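Local coordinates for protein trichothecene 3-O-acetyltransferase TRI101 (Fusarium sporotrichioides, PDB 2ZBA) that transfers an acetyl group from acetyl-CoA to the 3-hydroxyl of trichothecene mycotoxins, a step in the biosynthesis of toxins such as T-2, at residues K247-L252 with G429-S434; S274-Q279 with D448-K453; R285-D290 with M442-A447; A328-E333 with A339-S344. All coordinates share one frame; numbering follows the deposited sequence.

Contact 1: K247-L252 with G429-S434; sequences KALSEL and GEFTAS
L249 packs against F431 and the backbone of G429, and so joins helix 246-257 to the start of strand 431-438. This is helix-on-sheet packing in an acyltransferase of the BAHD superfamily. The strand belongs to a mixed sheet, where it runs antiparallel to strand 237-244, and the helix follows that neighbouring strand directly in the chain.

The apolar contact is made by a single methyl group. CD1 of L249 lies 3.4 Å from CD1 of F431. The same methyl is 3.7 Å from CB of F431, so it sits at the root of the ring and not at its far end. The two side chains cross at about a right angle. With CG of L249 anti to the carbonyl carbon (chi1 -70°), the branch leans toward the strand and CD1 is the methyl that touches. The CB of each residue is directed at the other segment. L273 of helix 269-285 touches both side chains, and L249 also rests on T269, a coenzyme A-binding residue. The side chain of F431 is about 6 Å from the bound coenzyme A. The contact therefore lies in the buried layer next to the cofactor site.

Polar interactions stay within each segment or lead outside the pair. On the helix, K247 and E251 form a salt bridge one turn apart, with NZ of K247 2.8 Å from OE2 of E251. In the sheet, F431 shares backbone hydrogen bonds with F244.

The edge of the F431 ring also has the carbonyl oxygen of G429 in its plane. That oxygen is 3.5 Å from CD1 of L249, so the methyl touches ring and carbonyl together.

Contact 2: S274-Q279 with D448-K453; sequences SAFIWQ and DEEWTK
F276 and W451 carry most of this contact between helix 269-285 and the short helix 449-454. The local axes run nearly antiparallel, at 156°, and come within 11.2 Å of each other. Both aromatic side chains reach into the gap.

The F276 ring and the six-membered ring of W451 have almost parallel planes, 5° apart. Their centroids are 5.6 Å apart, because the rings are slid past each other and barely overlap. The closest carbons are CE2 of F276 and CE3 of W451, at 3.6 Å. F276 places its CG anti to the backbone N (chi1 178°), which carries the ring out to the second helix. Its outer edge meets the backbone there: CZ of F276 is 3.5 Å from O of E450. The E450 carboxylate lies by the same ring, with OE1 3.8 Å from CE1 of F276. I277 adds its CG1 at the edge of the indole, 3.8 Å from CZ3 of W451.

Y454 and F242 extend the aromatic cluster, meeting F276 and W451 respectively edge-to-face. D448 is the N-cap of the short helix. Its OD2 accepts from N of W451 at 2.9 Å through the anti lone pair, and it also forms a salt bridge with R283 of the longer helix.

The interface is thus apolar and aromatic at its centre. The carbonyl and carboxylate oxygens at the F276 edge face the weakly positive C-H rim of the ring, which probably makes their approach mildly favourable.

Contact 3: R285-D290 with M442-A447; sequences RLARLD and MERLKA
A287 and R288 lie in the turn that follows helix 269-285, where O of R285 accepts from both R288 N and L289 N, and they meet R444 on helix 439-446.

The main contact is a methyl group over a guanidinium. CB of A287 sits 3.4 Å above the R444 guanidinium plane, over its centre. It is equally close to two atoms of the group: CB of A287 is 3.5 Å from both NE and CZ of R444. R444 reaches this position with a bend at its third torsion (chi3 -99°), which turns the flat group to present one face to A287. CB of R288 makes a looser contact with the same group, 3.9 Å from NH2 of R444.

The polar end of R444 is used elsewhere. Its NH2 forms a salt bridge with E440, one turn earlier on its own helix. A287 and R288 therefore meet a charged group through carbon alone, and the charge is probably balanced largely by E440. R288 carries its own guanidinium away from R444. Its chain is extended from CG to NE, and it ends near D441, which pairs with NE, and S380, whose carbonyl accepts from NH2. The two arginines stay apart, with NE of R288 5.5 Å from NH2 of R444.

D441 also pairs with R285, so one carboxylate at the start of helix 439-446 holds two arginines from the end of helix 269-285 and its turn. This surface contact thus joins the two helices. Next to R444 in the chain, L445 packs on V284 of helix 269-285 and on L437 of strand 431-438.

Contact 4: A328-E333 with A339-S344; sequences AEIANE and ASRLRS. With COA (coenzyme A), chain E.
R341 of helix 335-344 and E333, just past helix 327-332, form a two-pronged salt bridge. NH2 of R341 gives a nearly straight bond to OE1 of E333, 2.8 Å long with an angle of 171° at the hydrogen. NE of R341 reaches OE2 of E333 at 2.9 Å. Both oxygens use their syn lone pairs, and the two flat groups are nearly coplanar, 23° apart. This side-on grip fixes the rotation of the guanidinium. CD1 of I330 lies over one of its faces, 3.4 Å from NE of R341 and offset toward the rim.

T338 also bonds to OE2 of E333 and helps position the carboxylate. E329 is farther off: its OE1 is 4.3 Å from NH2 of R341, beyond a salt bridge, and its OE2 is taken by T326. I330 is backed by W278 and S282 of helix 269-285.

R343, two residues on, points to the cofactor. Its NH1 and NH2 both bond to O2A of coenzyme A, each at 3.0 Å, while its NE pairs with D271. On this helix, then, R341 pairs with E333, and R343 forms part of the pyrophosphate site of a CoA-dependent acyltransferase.

Helix 269-285 and the turn after it connect the four contacts. The helix supplies one side of contact 2, its end and the turn after it form one side of contact 3, and it packs against contacts 1 and 4. L252 CD2 of contact 1 is 3.7 Å from F276 CG of contact 2. W451 CD1 of contact 2 lies 3.1 Å from L445 O of contact 3. A275 CB of contact 2 is 3.5 Å from A339 N of contact 4. Contact 4 binds coenzyme A directly through R343, and contact 1 lies about 6 Å from it by the F431 side chain. Contact 2 is farther, about 12 Å from coenzyme A and 13 Å from T-2 by the I277 side chain.

Contact 1: K247-L252 with G429-S434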
# COMPACT_ATOMS: atom_id res chain seq x y z
N LYS A 247 14.26 -13.41 13.37
CA LYS A 247 14.90 -13.36 14.67
C LYS A 247 14.96 -11.95 15.25
O LYS A 247 14.62 -11.75 16.42
CB LYS A 247 16.28 -14.02 14.58
CG LYS A 247 17.19 -13.80 15.76
CD LYS A 247 18.33 -14.82 15.71
CE LYS A 247 19.65 -14.22 16.12
NZ LYS A 247 19.58 -13.62 17.47
N ALA A 248 15.37 -10.96 14.46
CA ALA A 248 15.32 -9.56 14.91
C ALA A 248 13.90 -9.07 15.28
O ALA A 248 13.74 -8.31 16.22
CB ALA A 248 15.96 -8.62 13.90
N LEU A 249 12.89 -9.53 14.52
CA LEU A 249 11.47 -9.18 14.76
C LEU A 249 10.93 -9.87 15.99
O LEU A 249 10.10 -9.33 16.72
CB LEU A 249 10.61 -9.56 13.55
CG LEU A 249 10.80 -8.74 12.28
CD1 LEU A 249 10.26 -9.52 11.10
CD2 LEU A 249 10.15 -7.38 12.43
N SER A 250 11.41 -11.09 16.21
CA SER A 250 11.00 -11.92 17.33
C SER A 250 11.48 -11.24 18.63
O SER A 250 10.72 -11.10 19.58
CB SER A 250 11.56 -13.33 17.14
OG SER A 250 11.63 -14.05 18.35
N GLU A 251 12.73 -10.80 18.62
CA GLU A 251 13.35 -10.05 19.71
C GLU A 251 12.70 -8.68 19.95
O GLU A 251 12.52 -8.27 21.10
CB GLU A 251 14.86 -9.91 19.46
CG GLU A 251 15.57 -11.27 19.48
CD GLU A 251 17.02 -11.24 19.02
OE1 GLU A 251 17.54 -10.15 18.65
OE2 GLU A 251 17.65 -12.32 19.04
N LEU A 252 12.38 -7.98 18.86
CA LEU A 252 11.61 -6.74 18.93
C LEU A 252 10.25 -6.93 19.59
O LEU A 252 9.90 -6.19 20.49
CB LEU A 252 11.45 -6.10 17.54
CG LEU A 252 12.66 -5.38 16.93
CD1 LEU A 252 12.34 -4.91 15.49
CD2 LEU A 252 13.13 -4.20 17.80
N GLY A 429 9.24 -15.25 7.00
CA GLY A 429 8.91 -14.34 8.10
C GLY A 429 9.67 -13.04 8.06
O GLY A 429 9.50 -12.18 8.92
N GLU A 430 10.54 -12.89 7.06
CA GLU A 430 11.32 -11.67 6.93
C GLU A 430 10.39 -10.52 6.56
O GLU A 430 9.47 -10.70 5.75
CB GLU A 430 12.41 -11.82 5.85
CG GLU A 430 13.23 -10.54 5.59
CD GLU A 430 13.94 -10.55 4.24
OE1 GLU A 430 13.28 -10.71 3.18
OE2 GLU A 430 15.18 -10.39 4.23
N PHE A 431 10.66 -9.37 7.17
CA PHE A 431 9.97 -8.12 6.88
C PHE A 431 10.93 -7.23 6.15
O PHE A 431 12.12 -7.26 6.39
CB PHE A 431 9.55 -7.40 8.17
CG PHE A 431 8.15 -7.68 8.62
CD1 PHE A 431 7.73 -8.98 8.86
CD2 PHE A 431 7.25 -6.63 8.82
CE1 PHE A 431 6.45 -9.24 9.30
CE2 PHE A 431 5.96 -6.87 9.25
CZ PHE A 431 5.55 -8.18 9.49
N THR A 432 10.39 -6.42 5.25
CA THR A 432 11.16 -5.34 4.65
C THR A 432 10.32 -4.08 4.71
O THR A 432 9.12 -4.12 4.43
CB THR A 432 11.56 -5.68 3.20
OG1 THR A 432 12.47 -6.78 3.22
CG2 THR A 432 12.23 -4.49 2.51
N ALA A 433 10.94 -2.99 5.12
CA ALA A 433 10.30 -1.70 5.19
C ALA A 433 10.87 -0.81 4.09
O ALA A 433 12.09 -0.69 3.94
CB ALA A 433 10.53 -1.04 6.55
N SER A 434 9.99 -0.21 3.32
CA SER A 434 10.40 0.80 2.35
C SER A 434 10.21 2.14 3.06
O SER A 434 9.12 2.46 3.53
CB SER A 434 9.60 0.69 1.06
OG SER A 434 10.19 1.46 0.04

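Contact 2: S274-Q279 with D448-K453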
# COMPACT_ATOMS: atom_id res chain seq x y z
N SER A 274 6.47 -1.31 13.85
CA SER A 274 5.99 0.05 13.65
C SER A 274 6.47 0.97 14.78
O SER A 274 6.89 2.09 14.53
CB SER A 274 4.45 0.09 13.58
OG SER A 274 3.95 -0.78 12.57
N ALA A 275 6.38 0.46 16.01
CA ALA A 275 6.82 1.18 17.22
C ALA A 275 8.33 1.38 17.25
O ALA A 275 8.84 2.44 17.64
CB ALA A 275 6.38 0.41 18.45
N PHE A 276 9.07 0.37 16.82
CA PHE A 276 10.53 0.49 16.78
C PHE A 276 10.95 1.55 15.78
O PHE A 276 11.89 2.32 16.02
CB PHE A 276 11.20 -0.86 16.51
CG PHE A 276 12.71 -0.78 16.42
CD1 PHE A 276 13.47 -0.46 17.54
CD2 PHE A 276 13.36 -1.03 15.21
CE1 PHE A 276 14.88 -0.38 17.47
CE2 PHE A 276 14.75 -0.97 15.13
CZ PHE A 276 15.51 -0.64 16.26
N ILE A 277 10.22 1.64 14.66
CA ILE A 277 10.55 2.66 13.65
C ILE A 277 10.18 4.09 14.06
O ILE A 277 10.90 5.04 13.75
CB ILE A 277 9.92 2.33 12.27
CG1 ILE A 277 10.54 1.05 11.71
CG2 ILE A 277 10.11 3.51 11.31
CD1 ILE A 277 9.73 0.35 10.67
N TRP A 278 9.04 4.24 14.72
CA TRP A 278 8.66 5.54 15.26
C TRP A 278 9.67 6.01 16.30
O TRP A 278 10.09 7.16 16.27
CB TRP A 278 7.26 5.49 15.87
CG TRP A 278 6.61 6.85 16.12
CD1 TRP A 278 7.06 8.07 15.69
CD2 TRP A 278 5.39 7.10 16.81
NE1 TRP A 278 6.19 9.07 16.10
CE2 TRP A 278 5.15 8.50 16.77
CE3 TRP A 278 4.45 6.27 17.45
CZ2 TRP A 278 4.02 9.08 17.35
CZ3 TRP A 278 3.32 6.87 18.04
CH2 TRP A 278 3.13 8.26 17.98
N GLN A 279 10.08 5.10 17.19
CA GLN A 279 11.07 5.43 18.21
C GLN A 279 12.40 5.79 17.55
O GLN A 279 13.01 6.82 17.87
CB GLN A 279 11.28 4.26 19.17
CG GLN A 279 10.12 4.01 20.14
CD GLN A 279 10.56 3.31 21.43
OE1 GLN A 279 11.74 3.01 21.61
NE2 GLN A 279 9.60 3.04 22.32
N ASP A 448 22.88 4.58 13.15
CA ASP A 448 22.39 4.39 14.52
C ASP A 448 22.66 2.97 15.03
O ASP A 448 22.25 2.00 14.40
CB ASP A 448 20.90 4.71 14.58
CG ASP A 448 20.36 4.76 15.98
OD1 ASP A 448 20.30 5.87 16.54
OD2 ASP A 448 19.99 3.69 16.51
N GLU A 449 23.33 2.86 16.18
CA GLU A 449 23.71 1.55 16.73
C GLU A 449 22.52 0.65 17.11
O GLU A 449 22.55 -0.56 16.86
CB GLU A 449 24.68 1.70 17.91
N GLU A 450 21.49 1.23 17.72
CA GLU A 450 20.31 0.45 18.11
C GLU A 450 19.48 0.04 16.89
O GLU A 450 18.98 -1.07 16.83
CB GLU A 450 19.45 1.20 19.13
CG GLU A 450 18.31 0.33 19.68
CD GLU A 450 17.36 1.06 20.62
OE1 GLU A 450 16.28 0.48 20.89
OE2 GLU A 450 17.67 2.19 21.08
N TRP A 451 19.38 0.93 15.92
CA TRP A 451 18.68 0.63 14.65
C TRP A 451 19.31 -0.55 13.90
O TRP A 451 18.63 -1.52 13.57
CB TRP A 451 18.63 1.89 13.76
CG TRP A 451 18.08 1.66 12.37
CD1 TRP A 451 18.80 1.52 11.21
CD2 TRP A 451 16.70 1.54 12.00
NE1 TRP A 451 17.95 1.31 10.15
CE2 TRP A 451 16.65 1.33 10.61
CE3 TRP A 451 15.49 1.60 12.72
CZ2 TRP A 451 15.44 1.16 9.91
CZ3 TRP A 451 14.28 1.42 12.02
CH2 TRP A 451 14.27 1.21 10.63
N THR A 452 20.63 -0.46 13.67
CA THR A 452 21.37 -1.48 12.90
C THR A 452 21.53 -2.84 13.61
O THR A 452 21.87 -3.83 12.97
CB THR A 452 22.76 -0.96 12.44
OG1 THR A 452 23.60 -0.74 13.57
CG2 THR A 452 22.64 0.35 11.65
N LYS A 453 21.30 -2.88 14.91
CA LYS A 453 21.13 -4.15 15.63
C LYS A 453 19.97 -4.99 15.05
O LYS A 453 20.03 -6.23 15.03
CB LYS A 453 20.88 -3.87 17.13
CG LYS A 453 20.76 -5.12 17.99

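Contact 3: R285-D290 with M442-A447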
# COMPACT_ATOMS: atom_id res chain seq x y z
N ARG A 285 15.82 12.16 14.85
CA ARG A 285 15.29 13.51 14.61
C ARG A 285 15.52 14.46 15.78
O ARG A 285 15.40 15.67 15.63
CB ARG A 285 13.80 13.46 14.25
CG ARG A 285 13.52 13.12 12.81
CD ARG A 285 12.05 12.80 12.57
NE ARG A 285 11.81 12.60 11.14
CZ ARG A 285 10.67 12.17 10.61
NH1 ARG A 285 9.61 11.89 11.38
NH2 ARG A 285 10.58 12.04 9.28
N LEU A 286 15.84 13.90 16.94
CA LEU A 286 16.26 14.68 18.10
C LEU A 286 17.55 15.46 17.85
O LEU A 286 17.85 16.40 18.59
CB LEU A 286 16.43 13.80 19.33
CG LEU A 286 15.14 13.34 20.00
CD1 LEU A 286 15.49 12.40 21.14
CD2 LEU A 286 14.36 14.56 20.47
N ALA A 287 18.30 15.07 16.83
CA ALA A 287 19.48 15.82 16.42
C ALA A 287 19.13 17.12 15.67
O ALA A 287 20.01 17.96 15.46
CB ALA A 287 20.41 14.94 15.58
N ARG A 288 17.86 17.30 15.29
CA ARG A 288 17.47 18.46 14.47
C ARG A 288 16.14 19.14 14.85
O ARG A 288 15.79 20.18 14.30
CB ARG A 288 17.50 18.11 12.96
CG ARG A 288 16.49 17.05 12.48
CD ARG A 288 16.24 17.12 10.95
NE ARG A 288 15.14 16.23 10.54
CZ ARG A 288 13.86 16.61 10.40
NH1 ARG A 288 13.49 17.88 10.62
NH2 ARG A 288 12.94 15.72 10.04
N LEU A 289 15.41 18.55 15.79
CA LEU A 289 14.16 19.11 16.29
C LEU A 289 14.17 19.15 17.82
O LEU A 289 14.74 18.25 18.43
CB LEU A 289 12.97 18.26 15.84
CG LEU A 289 12.64 18.07 14.36
CD1 LEU A 289 11.66 16.91 14.23
CD2 LEU A 289 12.06 19.33 13.75
N ASP A 290 13.53 20.17 18.41
CA ASP A 290 13.29 20.23 19.88
C ASP A 290 12.70 18.93 20.40
O ASP A 290 11.98 18.24 19.67
CB ASP A 290 12.29 21.36 20.25
CG ASP A 290 12.94 22.73 20.38
OD1 ASP A 290 14.14 22.83 20.73
OD2 ASP A 290 12.23 23.74 20.15
N MSE A 442 18.04 9.99 7.17
CA MSE A 442 18.49 8.73 6.58
C MSE A 442 19.89 8.32 7.04
O MSE A 442 20.11 7.18 7.42
CB MSE A 442 18.41 8.76 5.05
CG MSE A 442 18.59 7.39 4.39
SE MSE A 442 17.09 6.16 4.60
CE MSE A 442 15.86 6.90 3.20
N GLU A 443 20.84 9.26 7.00
CA GLU A 443 22.24 8.95 7.32
C GLU A 443 22.47 8.72 8.82
O GLU A 443 23.29 7.89 9.20
CB GLU A 443 23.22 9.98 6.73
CG GLU A 443 23.02 11.45 7.09
CD GLU A 443 24.05 12.36 6.40
OE1 GLU A 443 25.27 12.12 6.59
OE2 GLU A 443 23.66 13.31 5.68
N ARG A 444 21.72 9.45 9.65
CA ARG A 444 21.77 9.23 11.09
C ARG A 444 21.12 7.90 11.49
O ARG A 444 21.58 7.24 12.43
CB ARG A 444 21.19 10.43 11.86
CG ARG A 444 22.09 11.66 11.75
CD ARG A 444 21.80 12.73 12.80
NE ARG A 444 20.97 13.82 12.30
CZ ARG A 444 21.36 15.09 12.17
NH1 ARG A 444 22.60 15.47 12.50
NH2 ARG A 444 20.51 16.00 11.71
N LEU A 445 20.08 7.49 10.76
CA LEU A 445 19.39 6.22 11.03
C LEU A 445 20.29 5.04 10.69
O LEU A 445 20.48 4.13 11.50
CB LEU A 445 18.07 6.12 10.25
CG LEU A 445 17.11 5.04 10.72
CD1 LEU A 445 16.65 5.30 12.15
CD2 LEU A 445 15.92 4.87 9.78
N LYS A 446 20.83 5.09 9.47
CA LYS A 446 21.77 4.09 8.97
C LYS A 446 23.00 3.92 9.88
O LYS A 446 23.48 2.81 10.04
CB LYS A 446 22.21 4.45 7.56
CG LYS A 446 21.14 4.20 6.50
CD LYS A 446 21.47 4.93 5.21
CE LYS A 446 22.80 4.50 4.62
NZ LYS A 446 22.98 5.07 3.27
N ALA A 447 23.47 5.01 10.48
CA ALA A 447 24.58 4.95 11.43
C ALA A 447 24.18 4.67 12.89
O ALA A 447 25.04 4.54 13.77
CB ALA A 447 25.40 6.23 11.35

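Contact 4: A328-E333 with A339-S344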
# COMPACT_ATOMS: atom_id res chain seq x y z
N ALA A 328 10.66 13.54 21.72
CA ALA A 328 11.42 13.06 22.89
C ALA A 328 10.66 11.99 23.68
O ALA A 328 11.26 11.04 24.18
N GLU A 329 9.34 12.14 23.79
CA GLU A 329 8.53 11.17 24.53
C GLU A 329 8.58 9.81 23.85
O GLU A 329 8.74 8.79 24.52
CB GLU A 329 7.08 11.66 24.59
CG GLU A 329 6.31 11.28 25.84
CD GLU A 329 5.22 12.30 26.14
OE1 GLU A 329 4.21 11.90 26.75
OE2 GLU A 329 5.36 13.48 25.76
N ILE A 330 8.42 9.80 22.53
CA ILE A 330 8.39 8.55 21.79
C ILE A 330 9.77 7.86 21.78
O ILE A 330 9.86 6.66 22.02
CB ILE A 330 7.79 8.73 20.35
CG1 ILE A 330 6.30 9.05 20.43
CG2 ILE A 330 8.06 7.50 19.45
CD1 ILE A 330 5.41 7.91 20.95
N ALA A 331 10.83 8.62 21.53
CA ALA A 331 12.18 8.05 21.52
C ALA A 331 12.52 7.36 22.85
O ALA A 331 13.02 6.23 22.87
CB ALA A 331 13.20 9.13 21.20
N ASN A 332 12.19 8.04 23.95
CA ASN A 332 12.68 7.67 25.28
C ASN A 332 11.76 6.80 26.12
O ASN A 332 12.09 6.50 27.27
CB ASN A 332 13.06 8.94 26.07
CG ASN A 332 14.11 9.78 25.35
OD1 ASN A 332 15.08 9.25 24.81
ND2 ASN A 332 13.93 11.09 25.34
N GLU A 333 10.62 6.38 25.58
CA GLU A 333 9.75 5.46 26.31
C GLU A 333 10.08 4.00 25.97
O GLU A 333 10.77 3.74 24.98
CB GLU A 333 8.26 5.78 26.08
CG GLU A 333 7.69 5.40 24.71
CD GLU A 333 6.31 6.02 24.46
OE1 GLU A 333 5.85 6.83 25.29
OE2 GLU A 333 5.68 5.71 23.42
N ALA A 339 4.31 0.55 21.24
CA ALA A 339 3.49 -0.46 20.55
C ALA A 339 2.05 -0.49 21.05
O ALA A 339 1.12 -0.76 20.27
CB ALA A 339 4.11 -1.84 20.69
N SER A 340 1.88 -0.24 22.35
CA SER A 340 0.57 -0.15 22.99
C SER A 340 -0.28 1.00 22.46
O SER A 340 -1.48 0.83 22.29
CB SER A 340 0.73 -0.00 24.51
OG SER A 340 1.31 -1.17 25.06
N ARG A 341 0.33 2.15 22.24
CA ARG A 341 -0.35 3.30 21.59
C ARG A 341 -1.05 2.84 20.32
O ARG A 341 -2.23 3.12 20.09
CB ARG A 341 0.65 4.39 21.23
CG ARG A 341 1.38 4.98 22.39
CD ARG A 341 2.24 6.12 21.94
NE ARG A 341 3.02 6.68 23.05
CZ ARG A 341 2.78 7.86 23.62
NH1 ARG A 341 1.77 8.62 23.21
NH2 ARG A 341 3.56 8.28 24.61
N LEU A 342 -0.29 2.10 19.51
CA LEU A 342 -0.75 1.59 18.23
C LEU A 342 -1.86 0.55 18.36
O LEU A 342 -2.90 0.70 17.73
CB LEU A 342 0.44 1.04 17.41
CG LEU A 342 1.63 1.99 17.17
CD1 LEU A 342 2.74 1.29 16.36
CD2 LEU A 342 1.22 3.30 16.49
N ARG A 343 -1.63 -0.50 19.16
CA ARG A 343 -2.62 -1.56 19.36
C ARG A 343 -3.96 -1.05 19.95
O ARG A 343 -5.04 -1.55 19.60
CB ARG A 343 -2.02 -2.69 20.22
CG ARG A 343 -2.95 -3.87 20.55
CD ARG A 343 -3.64 -4.50 19.33
NE ARG A 343 -2.71 -4.89 18.27
CZ ARG A 343 -3.04 -5.62 17.20
NH1 ARG A 343 -4.28 -6.06 17.02
NH2 ARG A 343 -2.12 -5.92 16.30
N SER A 344 -3.88 -0.05 20.81
CA SER A 344 -5.05 0.51 21.48
C SER A 344 -6.06 1.14 20.53
O SER A 344 -7.27 1.15 20.80
CB SER A 344 -4.63 1.55 22.53
OG SER A 344 -4.29 2.78 21.90
N1A COA E . -3.42 -12.70 22.06
C2A COA E . -2.11 -12.75 21.63
N3A COA E . -1.81 -12.47 20.31
C4A COA E . -2.80 -12.15 19.42
C5A COA E . -4.13 -12.11 19.84
C6A COA E . -4.44 -12.39 21.18
N6A COA E . -5.71 -12.46 21.58
N7A COA E . -4.88 -11.78 18.77
C8A COA E . -4.07 -11.62 17.70
N9A COA E . -2.78 -11.84 18.08
C1B COA E . -1.56 -11.66 17.26
C2B COA E . -1.42 -12.75 16.21
O2B COA E . -0.75 -13.88 16.73
C3B COA E . -0.66 -12.03 15.11
O3B COA E . 0.64 -11.80 15.60
P3B COA E . 2.01 -12.08 14.81
O7A COA E . 1.85 -11.52 13.41
O8A COA E . 2.27 -13.55 14.68
O9A COA E . 3.04 -11.33 15.59
C4B COA E . -1.29 -10.65 15.16
O4B COA E . -1.60 -10.43 16.53
C5B COA E . -2.55 -10.46 14.33
O5B COA E . -3.06 -9.18 14.70
P1A COA E . -3.74 -8.21 13.61
O1A COA E . -4.91 -8.87 12.95
O2A COA E . -4.06 -6.84 14.18
O3A COA E . -2.67 -8.05 12.40
P2A COA E . -1.29 -7.21 12.42
O4A COA E . -0.23 -8.10 11.81
O5A COA E . -0.90 -6.64 13.76
O6A COA E . -1.54 -5.96 11.46
CBP COA E . -2.55 -3.86 10.84
CCP COA E . -2.06 -4.75 11.98
CDP COA E . -1.31 -3.20 10.24
CEP COA E . -3.52 -2.82 11.40
CAP COA E . -3.23 -4.75 9.79
OAP COA E . -4.36 -5.40 10.35
C9P COA E . -3.65 -4.05 8.52
O9P COA E . -4.88 -3.38 8.49
N8P COA E . -2.87 -4.13 7.44
C7P COA E . -3.24 -3.46 6.20
C6P COA E . -2.83 -1.98 6.18
C5P COA E . -3.22 -1.36 4.85
O5P COA E . -4.42 -1.11 4.57
N4P COA E . -2.24 -1.10 3.99
C3P COA E . -2.50 -1.17 2.56
C2P COA E . -2.28 0.16 1.85
S1P COA E . -3.34 0.44 0.39